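Side-chain contacts in capsid (Human calicivirus NLV/Boxer/2001/US, PDB 4RDL), which forms the capsid of a human norovirus, the present chain being its protruding domain, which binds the histo-blood group glycan Lewis y: residues P13-N18 with V242-P247; P46-G51 with I214-S219; A143-A146 with T151-L154; R264-F269 with T289-G294. One frame throughout, in Å; residues are numbered along the deposited sequence.

Interactions 1, 2 and 4 lie in the part of the protruding domain built from both ends of the chain, while interaction 3 belongs to the glycan-binding part inserted between them. Along the chain the 143-154 hairpin is nested inside the loop closed by interaction 2, which is nested inside that of interaction 1; interaction 4 follows. Interactions 2 and 4 reach the same branched antiparallel sheet and touch, V215 CG2 lying 3.8 Å from F269 CD1, although their centres are about 19 Å apart. Interaction 3 stands about 43 Å from interaction 4, centre to centre. Interactions 1 and 2 thus join early to late segments in the base that carries the inserted glycan-binding sheet.

Interaction 1: residues P13-N18 with V242-P247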
loop_
_atom_site.group_PDB
_atom_site.type_symbol
_atom_site.label_atom_id
_atom_site.label_comp_id
_atom_site.label_asym_id
_atom_site.label_seq_id
_atom_site.Cartn_x
_atom_site.Cartn_y
_atom_site.Cartn_z
ATOM N N PRO A 13 -13.930 22.681 -5.357
ATOM C CA PRO A 13 -14.328 21.902 -6.533
ATOM C C PRO A 13 -13.961 20.428 -6.401
ATOM O O PRO A 13 -12.859 20.091 -5.958
ATOM C CB PRO A 13 -13.516 22.537 -7.668
ATOM C CG PRO A 13 -13.151 23.888 -7.175
ATOM C CD PRO A 13 -12.959 23.733 -5.701
ATOM N N PHE A 14 -14.891 19.563 -6.784
ATOM C CA PHE A 14 -14.649 18.129 -6.817
ATOM C C PHE A 14 -13.616 17.790 -7.888
ATOM O O PHE A 14 -13.483 18.498 -8.885
ATOM C CB PHE A 14 -15.964 17.389 -7.093
ATOM C CG PHE A 14 -15.822 15.898 -7.134
ATOM C CD1 PHE A 14 -15.675 15.170 -5.965
ATOM C CD2 PHE A 14 -15.837 15.222 -8.345
ATOM C CE1 PHE A 14 -15.537 13.790 -6.004
ATOM C CE2 PHE A 14 -15.702 13.848 -8.390
ATOM C CZ PHE A 14 -15.552 13.130 -7.217
ATOM N N SER A 15 -12.878 16.711 -7.670
ATOM C CA SER A 15 -11.919 16.217 -8.648
ATOM C C SER A 15 -11.617 14.765 -8.332
ATOM O O SER A 15 -11.925 14.281 -7.240
ATOM C CB SER A 15 -10.626 17.034 -8.612
ATOM O OG SER A 15 -9.964 16.859 -7.366
ATOM N N VAL A 16 -11.043 14.062 -9.302
ATOM C CA VAL A 16 -10.535 12.715 -9.059
ATOM C C VAL A 16 -9.034 12.716 -9.336
ATOM O O VAL A 16 -8.526 13.635 -9.981
ATOM C CB VAL A 16 -11.258 11.660 -9.923
ATOM C CG1 VAL A 16 -12.753 11.663 -9.619
ATOM C CG2 VAL A 16 -10.998 11.887 -11.411
ATOM N N PRO A 17 -8.310 11.698 -8.845
ATOM C CA PRO A 17 -6.866 11.705 -9.076
ATOM C C PRO A 17 -6.486 11.787 -10.552
ATOM O O PRO A 17 -7.118 11.171 -11.419
ATOM C CB PRO A 17 -6.409 10.368 -8.486
ATOM C CG PRO A 17 -7.425 10.057 -7.441
ATOM C CD PRO A 17 -8.730 10.560 -8.008
ATOM N N ASN A 18 -5.449 12.578 -10.795
ATOM C CA ASN A 18 -4.775 12.727 -12.070
ATOM C C ASN A 18 -3.598 11.756 -12.096
ATOM O O ASN A 18 -2.434 12.162 -12.209
ATOM C CB ASN A 18 -4.262 14.162 -12.177
ATOM C CG ASN A 18 -3.556 14.438 -13.474
ATOM O OD1 ASN A 18 -3.946 13.932 -14.524
ATOM N ND2 ASN A 18 -2.511 15.258 -13.412
ATOM N N VAL A 242 -11.010 11.725 0.735
ATOM C CA VAL A 242 -10.829 12.047 2.147
ATOM C C VAL A 242 -10.044 13.349 2.284
ATOM O O VAL A 242 -10.383 14.226 3.090
ATOM C CB VAL A 242 -10.116 10.910 2.908
ATOM C CG1 VAL A 242 -9.723 11.374 4.314
ATOM C CG2 VAL A 242 -11.019 9.693 2.982
ATOM N N ASN A 243 -8.998 13.476 1.478
ATOM C CA ASN A 243 -8.185 14.683 1.472
ATOM C C ASN A 243 -8.970 15.940 1.082
ATOM O O ASN A 243 -8.856 16.986 1.722
ATOM C CB ASN A 243 -7.016 14.508 0.508
ATOM C CG ASN A 243 -5.946 15.541 0.711
ATOM O OD1 ASN A 243 -5.118 15.409 1.606
ATOM N ND2 ASN A 243 -5.962 16.586 -0.105
ATOM N N GLU A 244 -9.764 15.829 0.023
ATOM C CA GLU A 244 -10.434 16.985 -0.566
ATOM C C GLU A 244 -11.687 17.427 0.183
ATOM O O GLU A 244 -11.921 18.620 0.342
ATOM C CB GLU A 244 -10.780 16.702 -2.033
ATOM C CG GLU A 244 -9.568 16.515 -2.910
ATOM C CD GLU A 244 -8.699 17.749 -2.939
ATOM O OE1 GLU A 244 -9.075 18.729 -3.618
ATOM O OE2 GLU A 244 -7.650 17.749 -2.263
ATOM N N GLN A 245 -12.497 16.467 0.619
ATOM C CA GLN A 245 -13.769 16.781 1.262
ATOM C C GLN A 245 -14.583 17.763 0.414
ATOM O O GLN A 245 -15.166 18.722 0.934
ATOM C CB GLN A 245 -13.530 17.382 2.650
ATOM C CG GLN A 245 -12.729 16.489 3.583
ATOM C CD GLN A 245 -13.571 15.402 4.207
ATOM O OE1 GLN A 245 -14.617 15.676 4.805
ATOM N NE2 GLN A 245 -13.130 14.160 4.074
ATOM N N ALA A 246 -14.618 17.532 -0.895
ATOM C CA ALA A 246 -15.360 18.410 -1.795
ATOM C C ALA A 246 -16.852 18.129 -1.696
ATOM O O ALA A 246 -17.278 16.984 -1.810
ATOM C CB ALA A 246 -14.883 18.235 -3.229
ATOM N N PRO A 247 -17.658 19.177 -1.469
ATOM C CA PRO A 247 -19.105 18.963 -1.412
ATOM C C PRO A 247 -19.652 18.375 -2.710
ATOM O O PRO A 247 -19.198 18.726 -3.802
ATOM C CB PRO A 247 -19.651 20.378 -1.195
ATOM C CG PRO A 247 -18.547 21.073 -0.460
ATOM C CD PRO A 247 -17.286 20.550 -1.086
HETATM O O HOH W 1 -11.300 18.090 -5.162
#
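F14 and A246 form the close-packed half of this contact, where the N-terminal loop passes the end of helix 235-244. The methyl CB of A246 presses on the backbone of F14, 3.6 Å from F14 CA, and lies at the edge of the phenyl ring, near its plane, with F14 CB 4.1 Å away. CG of F14 stands opposite the backbone N (chi1 -179°), which carries the ring past the methyl group and in among F241, F298 and W301, the F298 ring meeting it edge to face. The chain reaches A246 by leaving the helix at Q245, whose phi is positive; there Q245 NE2 donates to V242 O at 2.9 Å.

The other half is looser and wet. S15 OG and E244 OE1 stand 4.3 Å apart, and water 1 bridges them: it accepts from S15 OG (2.9 Å) and donates to E244 OE1 (2.8 Å) and to P13 O (2.7 Å). H240 is a further hydrogen-bond partner of S15 OG. The second carboxylate oxygen, E244 OE2, is met nearly along its C-O bond by N243 ND2 at 3.0 Å, and K12 adds a long, weak ion pair. N243 OD1 in turn bonds N18 N of the second subunit, so this helix end also takes part in the dimer interface.

The chemistry is therefore split: apolar packing fixes the loop at F14, while its polar side reaches the helix twice, directly from S15 to H240 and through the water that joins P13 O and S15 OG to E244 OE1.

Interaction 2: residues P46-G51 with I214-S219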
loop_
_atom_site.group_PDB
_atom_site.type_symbol
_atom_site.label_atom_id
_atom_site.label_comp_id
_atom_site.label_asym_id
_atom_site.label_seq_id
_atom_site.Cartn_x
_atom_site.Cartn_y
_atom_site.Cartn_z
ATOM N N PRO A 46 -22.563 -5.967 -5.209
ATOM C CA PRO A 46 -21.362 -5.684 -4.418
ATOM C C PRO A 46 -21.712 -5.007 -3.096
ATOM O O PRO A 46 -22.531 -4.082 -3.060
ATOM C CB PRO A 46 -20.575 -4.723 -5.316
ATOM C CG PRO A 46 -21.624 -4.013 -6.092
ATOM C CD PRO A 46 -22.713 -5.031 -6.340
ATOM N N GLN A 47 -21.100 -5.480 -2.017
ATOM C CA GLN A 47 -21.210 -4.819 -0.726
ATOM C C GLN A 47 -19.851 -4.913 -0.050
ATOM O O GLN A 47 -19.729 -5.324 1.110
ATOM C CB GLN A 47 -22.320 -5.427 0.141
ATOM C CG GLN A 47 -22.574 -4.616 1.409
ATOM C CD GLN A 47 -23.770 -5.085 2.212
ATOM O OE1 GLN A 47 -24.420 -6.074 1.873
ATOM N NE2 GLN A 47 -24.066 -4.367 3.291
ATOM N N PHE A 48 -18.823 -4.539 -0.802
ATOM C CA PHE A 48 -17.465 -4.546 -0.286
ATOM C C PHE A 48 -17.392 -3.618 0.919
ATOM O O PHE A 48 -18.140 -2.638 1.002
ATOM C CB PHE A 48 -16.479 -4.106 -1.369
ATOM C CG PHE A 48 -16.625 -4.864 -2.657
ATOM C CD1 PHE A 48 -16.954 -6.210 -2.646
ATOM C CD2 PHE A 48 -16.458 -4.224 -3.876
ATOM C CE1 PHE A 48 -17.108 -6.912 -3.838
ATOM C CE2 PHE A 48 -16.599 -4.917 -5.061
ATOM C CZ PHE A 48 -16.939 -6.259 -5.046
ATOM N N GLN A 49 -16.510 -3.934 1.864
ATOM C CA GLN A 49 -16.350 -3.096 3.042
ATOM C C GLN A 49 -15.090 -2.246 2.958
ATOM O O GLN A 49 -14.960 -1.245 3.667
ATOM C CB GLN A 49 -16.364 -3.948 4.308
ATOM C CG GLN A 49 -17.698 -4.637 4.512
ATOM C CD GLN A 49 -18.838 -3.641 4.551
ATOM O OE1 GLN A 49 -18.831 -2.710 5.356
ATOM N NE2 GLN A 49 -19.819 -3.819 3.666
ATOM N N ASN A 50 -14.166 -2.662 2.095
ATOM C CA ASN A 50 -13.003 -1.856 1.763
ATOM C C ASN A 50 -13.223 -1.116 0.443
ATOM O O ASN A 50 -14.073 -1.512 -0.360
ATOM C CB ASN A 50 -11.738 -2.714 1.740
ATOM C CG ASN A 50 -11.306 -3.130 3.135
ATOM O OD1 ASN A 50 -11.402 -2.341 4.078
ATOM N ND2 ASN A 50 -10.849 -4.368 3.279
ATOM N N GLY A 51 -12.481 -0.030 0.243
ATOM C CA GLY A 51 -12.674 0.852 -0.903
ATOM C C GLY A 51 -13.987 1.615 -0.884
ATOM O O GLY A 51 -14.449 2.049 -1.946
ATOM N N ILE A 214 -22.429 -1.253 -12.973
ATOM C CA ILE A 214 -21.355 -0.935 -12.045
ATOM C C ILE A 214 -20.006 -1.353 -12.624
ATOM O O ILE A 214 -19.867 -2.444 -13.206
ATOM C CB ILE A 214 -21.589 -1.635 -10.693
ATOM C CG1 ILE A 214 -22.889 -1.119 -10.052
ATOM C CG2 ILE A 214 -20.403 -1.446 -9.761
ATOM C CD1 ILE A 214 -23.357 -1.927 -8.868
ATOM N N VAL A 215 -19.019 -0.473 -12.475
ATOM C CA VAL A 215 -17.656 -0.745 -12.915
ATOM C C VAL A 215 -16.809 -1.289 -11.773
ATOM O O VAL A 215 -16.807 -0.745 -10.668
ATOM C CB VAL A 215 -17.005 0.547 -13.454
ATOM C CG1 VAL A 215 -15.537 0.315 -13.798
ATOM C CG2 VAL A 215 -17.789 1.069 -14.681
ATOM N N TYR A 216 -16.099 -2.374 -12.057
ATOM C CA TYR A 216 -15.140 -2.962 -11.119
ATOM C C TYR A 216 -13.725 -2.766 -11.620
ATOM O O TYR A 216 -13.431 -2.972 -12.801
ATOM C CB TYR A 216 -15.421 -4.453 -10.930
ATOM C CG TYR A 216 -16.793 -4.695 -10.374
ATOM C CD1 TYR A 216 -17.042 -4.529 -9.020
ATOM C CD2 TYR A 216 -17.852 -5.034 -11.208
ATOM C CE1 TYR A 216 -18.294 -4.728 -8.500
ATOM C CE2 TYR A 216 -19.112 -5.240 -10.698
ATOM C CZ TYR A 216 -19.326 -5.089 -9.340
ATOM O OH TYR A 216 -20.579 -5.292 -8.810
ATOM N N PHE A 217 -12.858 -2.329 -10.717
ATOM C CA PHE A 217 -11.439 -2.271 -10.988
ATOM C C PHE A 217 -10.849 -3.590 -10.545
ATOM O O PHE A 217 -11.150 -4.069 -9.452
ATOM C CB PHE A 217 -10.839 -1.078 -10.248
ATOM C CG PHE A 217 -11.466 0.218 -10.657
ATOM C CD1 PHE A 217 -10.984 0.908 -11.760
ATOM C CD2 PHE A 217 -12.576 0.708 -9.989
ATOM C CE1 PHE A 217 -11.593 2.075 -12.175
ATOM C CE2 PHE A 217 -13.191 1.877 -10.399
ATOM C CZ PHE A 217 -12.696 2.565 -11.485
ATOM N N THR A 218 -10.018 -4.183 -11.399
ATOM C CA THR A 218 -9.520 -5.536 -11.175
ATOM C C THR A 218 -8.034 -5.571 -10.915
ATOM O O THR A 218 -7.270 -4.739 -11.418
ATOM C CB THR A 218 -9.782 -6.442 -12.403
ATOM O OG1 THR A 218 -9.062 -5.938 -13.536
ATOM C CG2 THR A 218 -11.277 -6.500 -12.727
ATOM N N SER A 219 -7.626 -6.566 -10.121
ATOM C CA SER A 219 -6.222 -6.928 -9.983
ATOM C C SER A 219 -6.074 -8.433 -10.062
ATOM O O SER A 219 -6.888 -9.182 -9.510
ATOM C CB SER A 219 -5.660 -6.466 -8.631
ATOM O OG SER A 219 -5.728 -5.059 -8.499
#
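P46 and Y216 meet with their side chains roughly perpendicular: the proline ring lies across the end of the tyrosine, its CG 3.2 Å from Y216 OH. P46 CB sits at the edge of the phenol ring, in its plane, 3.9 Å from Y216 CE1. F48 also crosses Y216 at about a right angle. Its CE2 comes to 3.8 Å from Y216 CE1, at the edge of the tyrosine ring.

Within each segment a neighbour covers one ring face. P46 CB lies 3.9 Å above the F48 ring, offset toward its rim, and I214 CG2 takes the equivalent place over Y216. The other branch of I214 reaches across to the proline, CD1 standing 3.9 Å from P46 CG. With CG opposite its own carbonyl carbon (chi1 -61°), Y216 projects from the strand toward the loop, meeting P46 with its OH end and F48 with its CD1-CE1 edge.

All four side chains are buried. Strand 213-220, which carries I214 and Y216, runs antiparallel to strands 35-38, 228-231 and 276-279; Y216 bonds M37 through its backbone and packs on P230. The 46-51 loop, held by a backbone bond from P46 to I205, lies against this strand.

Interaction 3: residues A143-A146 with T151-L154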
loop_
_atom_site.group_PDB
_atom_site.type_symbol
_atom_site.label_atom_id
_atom_site.label_comp_id
_atom_site.label_asym_id
_atom_site.label_seq_id
_atom_site.Cartn_x
_atom_site.Cartn_y
_atom_site.Cartn_z
ATOM N N ALA A 143 -19.022 -19.504 13.745
ATOM C CA ALA A 143 -19.293 -18.591 14.850
ATOM C C ALA A 143 -18.010 -18.036 15.464
ATOM O O ALA A 143 -18.014 -16.956 16.057
ATOM C CB ALA A 143 -20.137 -19.279 15.909
ATOM N N THR A 144 -16.916 -18.784 15.323
ATOM C CA THR A 144 -15.625 -18.375 15.867
ATOM C C THR A 144 -14.939 -17.293 15.023
ATOM O O THR A 144 -13.898 -16.763 15.410
ATOM C CB THR A 144 -14.687 -19.574 16.034
ATOM O OG1 THR A 144 -14.734 -20.389 14.855
ATOM C CG2 THR A 144 -15.124 -20.414 17.225
ATOM N N PHE A 145 -15.507 -16.975 13.863
ATOM C CA PHE A 145 -15.083 -15.795 13.115
ATOM C C PHE A 145 -15.941 -14.636 13.614
ATOM O O PHE A 145 -17.098 -14.496 13.222
ATOM C CB PHE A 145 -15.249 -16.018 11.604
ATOM C CG PHE A 145 -14.906 -14.814 10.761
ATOM C CD1 PHE A 145 -13.586 -14.419 10.590
ATOM C CD2 PHE A 145 -15.905 -14.082 10.137
ATOM C CE1 PHE A 145 -13.267 -13.309 9.812
ATOM C CE2 PHE A 145 -15.596 -12.974 9.355
ATOM C CZ PHE A 145 -14.273 -12.584 9.194
ATOM N N ALA A 146 -15.378 -13.823 14.508
ATOM C CA ALA A 146 -16.157 -12.794 15.186
ATOM C C ALA A 146 -15.388 -11.469 15.298
ATOM O O ALA A 146 -15.271 -10.898 16.387
ATOM C CB ALA A 146 -16.588 -13.292 16.579
ATOM N N THR A 151 -12.522 -10.877 18.041
ATOM C CA THR A 151 -11.752 -12.121 17.971
ATOM C C THR A 151 -11.987 -12.931 16.698
ATOM O O THR A 151 -13.104 -12.972 16.172
ATOM C CB THR A 151 -12.014 -13.048 19.190
ATOM O OG1 THR A 151 -13.372 -13.505 19.174
ATOM C CG2 THR A 151 -11.739 -12.319 20.501
ATOM N N VAL A 152 -10.932 -13.583 16.217
ATOM C CA VAL A 152 -11.064 -14.593 15.168
ATOM C C VAL A 152 -10.263 -15.834 15.541
ATOM O O VAL A 152 -9.211 -15.743 16.188
ATOM C CB VAL A 152 -10.611 -14.076 13.774
ATOM C CG1 VAL A 152 -11.505 -12.936 13.316
ATOM C CG2 VAL A 152 -9.138 -13.660 13.798
ATOM N N LYS A 153 -10.769 -16.992 15.139
ATOM C CA LYS A 153 -10.063 -18.244 15.362
ATOM C C LYS A 153 -8.959 -18.421 14.319
ATOM O O LYS A 153 -9.146 -18.106 13.133
ATOM C CB LYS A 153 -11.030 -19.440 15.308
ATOM C CG LYS A 153 -10.326 -20.788 15.353
ATOM C CD LYS A 153 -11.307 -21.950 15.316
ATOM C CE LYS A 153 -10.572 -23.279 15.353
ATOM N NZ LYS A 153 -11.506 -24.440 15.273
ATOM N N LEU A 154 -7.813 -18.924 14.774
ATOM C CA LEU A 154 -6.721 -19.337 13.899
ATOM C C LEU A 154 -6.710 -20.856 13.792
ATOM O O LEU A 154 -6.841 -21.547 14.800
ATOM C CB LEU A 154 -5.384 -18.873 14.477
ATOM C CG LEU A 154 -4.913 -17.469 14.065
ATOM C CD1 LEU A 154 -6.030 -16.421 14.109
ATOM C CD2 LEU A 154 -3.714 -17.055 14.916
HETATM O O HOH W 2 -13.230 -15.958 17.956
#
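A short antiparallel hairpin at the border of the seven-stranded sheet pairs strand 145-146 with strand 151-154. A146 and T151 are its hydrogen-bonded pair: T151 N donates to A146 O at 3.2 Å with an N-H...O angle of 161°, arriving well above the carbonyl plane, 54° out of it. The return bond, A146 N to T151 O, rests on a less certain oxygen position. Two residues on, where T144 faces K153, K153 N makes only a weak bond to T144 O, 3.1 Å away. That carbonyl is also reached by V152 CA through a C-H...O contact and by water 2 at 2.8 Å; the same water lies 2.7 Å from T151 OG1, so it links the loop before the first strand to the second strand.

F145 and V152 lie side by side and point the same way, V152 CG1 being 3.7 Å from F145 CD1. On the opposite face A146 CB lies 4.1 Å from T151 OG1. Beyond the strand end, T144 CB rests 3.7 Å from K153 CB. The lysine chain is extended throughout and runs on past T144 OG1, which touches CD while the amino group leads away.

Strand 145-146 is the outermost of the sheet within this chain, and 151-154 joins it to strand 83-89, V152 pairing with V86. V152 also packs on I138 of strand 133-139, whereas F145 rests against loop residues S140 and P189.

Interaction 4: residues R264-F269 with T289-G294; sequences RNLGEF and TLPING
L266 meets both L290 and P291, and these three side chains carry most of the contact. L290 CD2 lies 3.9 Å from L266 CB and also comes to 3.3 Å from L266 O, so the leucine methyl rests on backbone as well as side chain. Farther out, with L266 CG anti to its own carbonyl carbon (chi1 -53°), L266 CD1 is brought against P291 CG at 3.5 Å, the two side chains meeting at a slant. The other methyl of L290, CD1, approaches the edge of the F269 ring near its plane, 4.4 Å from CZ.

Behind this layer the backbone sets the positions. L266 and G267 form a classic beta bulge opposite Y257 of strand 252-258. An Asx turn braces it: G267 N donates to N265 OD1 at 3.1 Å, from well above the plane of the amide carbonyl. The hydroxyl of Y257 is also hydrogen-bonded to P291 O and G294 N, holding the 289-294 loop close to the same bulge. F269 is set edge to face against F296 and packs on M277 and C279.

Between the segments the contact is thus van der Waals packing of L266, L290, P291 and F269; the polar bonds lie behind it, where Y257 holds the strand through its backbone and the loop through its hydroxyl.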
loop_
_atom_site.group_PDB
_atom_site.type_symbol
_atom_site.label_atom_id
_atom_site.label_comp_id
_atom_site.label_asym_id
_atom_site.label_seq_id
_atom_site.Cartn_x
_atom_site.Cartn_y
_atom_site.Cartn_z
ATOM N N ARG A 264 -7.446 12.871 -25.083
ATOM C CA ARG A 264 -8.652 12.533 -25.822
ATOM C C ARG A 264 -9.520 11.596 -24.991
ATOM O O ARG A 264 -9.017 10.653 -24.381
ATOM C CB ARG A 264 -8.281 11.856 -27.137
ATOM C CG ARG A 264 -9.434 11.695 -28.101
ATOM C CD ARG A 264 -8.953 11.122 -29.429
ATOM N NE ARG A 264 -8.618 9.699 -29.335
ATOM C CZ ARG A 264 -7.408 9.219 -29.062
ATOM N NH1 ARG A 264 -6.397 10.045 -28.851
ATOM N NH2 ARG A 264 -7.214 7.910 -29.000
ATOM N N ASN A 265 -10.819 11.853 -24.968
ATOM C CA ASN A 265 -11.755 10.999 -24.250
ATOM C C ASN A 265 -11.889 9.618 -24.889
ATOM O O ASN A 265 -12.164 9.502 -26.092
ATOM C CB ASN A 265 -13.128 11.672 -24.180
ATOM C CG ASN A 265 -14.143 10.839 -23.433
ATOM O OD1 ASN A 265 -13.820 10.189 -22.434
ATOM N ND2 ASN A 265 -15.379 10.838 -23.922
ATOM N N LEU A 266 -11.708 8.579 -24.077
ATOM C CA LEU A 266 -11.823 7.195 -24.529
ATOM C C LEU A 266 -13.133 6.539 -24.090
ATOM O O LEU A 266 -13.518 5.496 -24.620
ATOM C CB LEU A 266 -10.654 6.370 -23.991
ATOM C CG LEU A 266 -9.262 6.934 -24.276
ATOM C CD1 LEU A 266 -8.201 6.065 -23.624
ATOM C CD2 LEU A 266 -9.030 7.045 -25.770
ATOM N N GLY A 267 -13.805 7.143 -23.115
ATOM C CA GLY A 267 -15.035 6.589 -22.576
ATOM C C GLY A 267 -15.554 7.384 -21.396
ATOM O O GLY A 267 -14.775 7.886 -20.577
ATOM N N GLU A 268 -16.876 7.509 -21.308
ATOM C CA GLU A 268 -17.504 8.251 -20.218
ATOM C C GLU A 268 -17.961 7.341 -19.093
ATOM O O GLU A 268 -18.364 6.196 -19.332
ATOM C CB GLU A 268 -18.735 8.996 -20.719
ATOM C CG GLU A 268 -18.491 10.010 -21.804
ATOM C CD GLU A 268 -19.716 10.870 -21.993
ATOM O OE1 GLU A 268 -20.762 10.313 -22.385
ATOM O OE2 GLU A 268 -19.643 12.082 -21.697
ATOM N N PHE A 269 -17.936 7.875 -17.873
ATOM C CA PHE A 269 -18.391 7.153 -16.690
ATOM C C PHE A 269 -19.162 8.114 -15.797
ATOM O O PHE A 269 -18.910 9.318 -15.814
ATOM C CB PHE A 269 -17.187 6.600 -15.912
ATOM C CG PHE A 269 -16.382 5.590 -16.676
ATOM C CD1 PHE A 269 -16.588 4.234 -16.481
ATOM C CD2 PHE A 269 -15.427 5.992 -17.600
ATOM C CE1 PHE A 269 -15.847 3.295 -17.176
ATOM C CE2 PHE A 269 -14.691 5.054 -18.312
ATOM C CZ PHE A 269 -14.903 3.709 -18.093
ATOM N N THR A 289 -11.402 -2.482 -27.149
ATOM C CA THR A 289 -10.877 -2.660 -25.799
ATOM C C THR A 289 -10.236 -1.357 -25.338
ATOM O O THR A 289 -9.440 -0.770 -26.063
ATOM C CB THR A 289 -9.831 -3.796 -25.745
ATOM O OG1 THR A 289 -10.470 -5.056 -25.989
ATOM C CG2 THR A 289 -9.152 -3.840 -24.388
ATOM N N LEU A 290 -10.594 -0.895 -24.146
ATOM C CA LEU A 290 -9.975 0.307 -23.596
ATOM C C LEU A 290 -8.588 -0.043 -23.080
ATOM O O LEU A 290 -8.371 -1.148 -22.592
ATOM C CB LEU A 290 -10.791 0.865 -22.430
ATOM C CG LEU A 290 -12.173 1.448 -22.706
ATOM C CD1 LEU A 290 -12.925 1.634 -21.401
ATOM C CD2 LEU A 290 -12.057 2.764 -23.465
ATOM N N PRO A 291 -7.647 0.904 -23.183
ATOM C CA PRO A 291 -6.327 0.713 -22.588
ATOM C C PRO A 291 -6.440 0.825 -21.065
ATOM O O PRO A 291 -7.441 1.345 -20.561
ATOM C CB PRO A 291 -5.524 1.878 -23.166
ATOM C CG PRO A 291 -6.539 2.953 -23.336
ATOM C CD PRO A 291 -7.787 2.236 -23.798
ATOM N N ILE A 292 -5.430 0.350 -20.344
ATOM C CA ILE A 292 -5.476 0.360 -18.880
ATOM C C ILE A 292 -4.685 1.517 -18.275
ATOM O O ILE A 292 -4.613 1.652 -17.049
ATOM C CB ILE A 292 -4.963 -0.963 -18.268
ATOM C CG1 ILE A 292 -3.477 -1.152 -18.568
ATOM C CG2 ILE A 292 -5.795 -2.131 -18.769
ATOM C CD1 ILE A 292 -2.860 -2.296 -17.788
ATOM N N ASN A 293 -4.091 2.349 -19.131
ATOM C CA ASN A 293 -3.239 3.440 -18.667
ATOM C C ASN A 293 -3.854 4.828 -18.863
ATOM O O ASN A 293 -3.145 5.831 -18.891
ATOM C CB ASN A 293 -1.854 3.371 -19.318
ATOM C CG ASN A 293 -1.899 3.623 -20.812
ATOM O OD1 ASN A 293 -2.960 3.554 -21.430
ATOM N ND2 ASN A 293 -0.746 3.926 -21.400
ATOM N N GLY A 294 -5.177 4.879 -18.989
ATOM C CA GLY A 294 -5.874 6.147 -19.095
ATOM C C GLY A 294 -5.982 6.849 -17.752
ATOM O O GLY A 294 -5.694 6.271 -16.698
#